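Side-chain contact in probable copper-exporting P-type ATPase A (Archaeoglobus fulgidus, PDB 3FRY), which probably exports copper ions across the cell membrane at the expense of ATP, the part described being its C-terminal metal-binding domain: residues V23-A26 against L27-A30. Sequence-based numbering, arbitrary orientation.
Sequences VKKA and LEEA
Val23 and Leu27 sit one turn apart on helix 20-29 and run alongside each other in the same direction. CG1 of Val23 meets CD1 of Leu27 at 4.1 Å, an ordinary van der Waals contact. Val23 turns CG1 away from its own backbone N (chi1 173°), which carries this methyl along the carbonyl side to the next turn. Leu27 CG also rests against Val23 O, at 3.4 Å. Both residues are buried. Leu27 packs on Tyr54 and Val58 of helix 51-60 and on Leu9 of the second subunit, while Val23 meets Leu14 of that subunit.

On the exposed side, the Lys24 chain passes slantwise over Glu28. The extended lysine chain passes the carboxylate with its methylenes, and CE comes within 3.7 Å of Glu28 OE2. The charged ends do not touch: Lys24 NZ stays 4.8 Å from Glu28 OE2. Their attraction is probably a weak, solvent-screened one. Glu28 turns CG back beside its own backbone N (chi1 -59°), which sets CG only 3.1 Å from Lys24 O. Both side chains also touch Val34.

Four backbone hydrogen bonds tie the two segments together. Leu27 N donates to Val23 O, and Glu28 N to Lys24 O. Glu29 N to Lys25 O is the shortest, at 2.8 Å. The last, Ala30 N to Ala26 O at 2.9 Å, is more bent, with an N-H...O angle of 134°. It falls where the helix ends, and Ala30 N also makes a weak bond to Leu27 O. Ala30 itself packs on Tyr54 and Ala57.

The arrangement is an amphipathic alpha-helix with i to i+4 contacts. It is the first helix of a heavy-metal-associated domain, a ferredoxin-like fold whose first strand is here exchanged between subunits, bringing in Leu9 and, just after the strand, Leu14.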
loop_
_atom_site.group_PDB
_atom_site.type_symbol
_atom_site.label_atom_id
_atom_site.label_comp_id
_atom_site.label_asym_id
_atom_site.label_seq_id
_atom_site.Cartn_x
_atom_site.Cartn_y
_atom_site.Cartn_z
ATOM N N VAL A 23 -4.905 6.178 13.527
ATOM C CA VAL A 23 -3.635 6.886 13.434
ATOM C C VAL A 23 -3.893 8.377 13.623
ATOM O O VAL A 23 -3.191 9.048 14.383
ATOM C CB VAL A 23 -2.943 6.627 12.071
ATOM C CG1 VAL A 23 -1.701 7.513 11.924
ATOM C CG2 VAL A 23 -2.531 5.155 11.984
ATOM N N LYS A 24 -4.913 8.885 12.941
ATOM C CA LYS A 24 -5.266 10.295 13.061
ATOM C C LYS A 24 -5.562 10.642 14.516
ATOM O O LYS A 24 -5.040 11.626 15.043
ATOM C CB LYS A 24 -6.490 10.623 12.200
ATOM C CG LYS A 24 -6.866 12.097 12.232
ATOM C CD LYS A 24 -7.971 12.439 11.234
ATOM C CE LYS A 24 -8.199 13.946 11.187
ATOM N NZ LYS A 24 -9.141 14.364 10.108
ATOM N N LYS A 25 -6.388 9.815 15.160
ATOM C CA LYS A 25 -6.775 10.016 16.556
ATOM C C LYS A 25 -5.586 9.962 17.501
ATOM O O LYS A 25 -5.452 10.798 18.392
ATOM C CB LYS A 25 -7.797 8.957 16.992
ATOM C CG LYS A 25 -9.167 9.096 16.362
ATOM C CD LYS A 25 -10.122 8.039 16.915
ATOM C CE LYS A 25 -11.560 8.304 16.491
ATOM N NZ LYS A 25 -11.714 8.303 15.011
ATOM N N ALA A 26 -4.737 8.956 17.325
ATOM C CA ALA A 26 -3.557 8.810 18.175
ATOM C C ALA A 26 -2.674 10.060 18.063
ATOM O O ALA A 26 -2.156 10.558 19.067
ATOM C CB ALA A 26 -2.776 7.560 17.768
ATOM N N LEU A 27 -2.499 10.563 16.842
ATOM C CA LEU A 27 -1.695 11.761 16.634
ATOM C C LEU A 27 -2.331 12.966 17.328
ATOM O O LEU A 27 -1.634 13.765 17.946
ATOM C CB LEU A 27 -1.528 12.050 15.136
ATOM C CG LEU A 27 -0.520 11.163 14.398
ATOM C CD1 LEU A 27 -0.679 11.328 12.891
ATOM C CD2 LEU A 27 0.887 11.536 14.841
ATOM N N GLU A 28 -3.649 13.102 17.226
ATOM C CA GLU A 28 -4.332 14.221 17.876
ATOM C C GLU A 28 -4.202 14.076 19.387
ATOM O O GLU A 28 -4.016 15.065 20.102
ATOM C CB GLU A 28 -5.810 14.258 17.475
ATOM C CG GLU A 28 -6.015 14.407 15.976
ATOM C CD GLU A 28 -7.461 14.238 15.562
ATOM O OE1 GLU A 28 -8.118 13.293 16.059
ATOM O OE2 GLU A 28 -7.935 15.038 14.730
ATOM N N GLU A 29 -4.289 12.841 19.871
ATOM C CA GLU A 29 -4.157 12.587 21.301
ATOM C C GLU A 29 -2.753 12.929 21.783
ATOM O O GLU A 29 -2.562 13.302 22.939
ATOM C CB GLU A 29 -4.465 11.123 21.626
ATOM C CG GLU A 29 -5.940 10.756 21.547
ATOM C CD GLU A 29 -6.805 11.619 22.450
ATOM O OE1 GLU A 29 -6.333 11.999 23.547
ATOM O OE2 GLU A 29 -7.963 11.909 22.069
ATOM N N ALA A 30 -1.769 12.800 20.897
ATOM C CA ALA A 30 -0.388 13.114 21.248
ATOM C C ALA A 30 -0.128 14.622 21.159
ATOM O O ALA A 30 0.966 15.094 21.476
ATOM C CB ALA A 30 0.568 12.357 20.344
#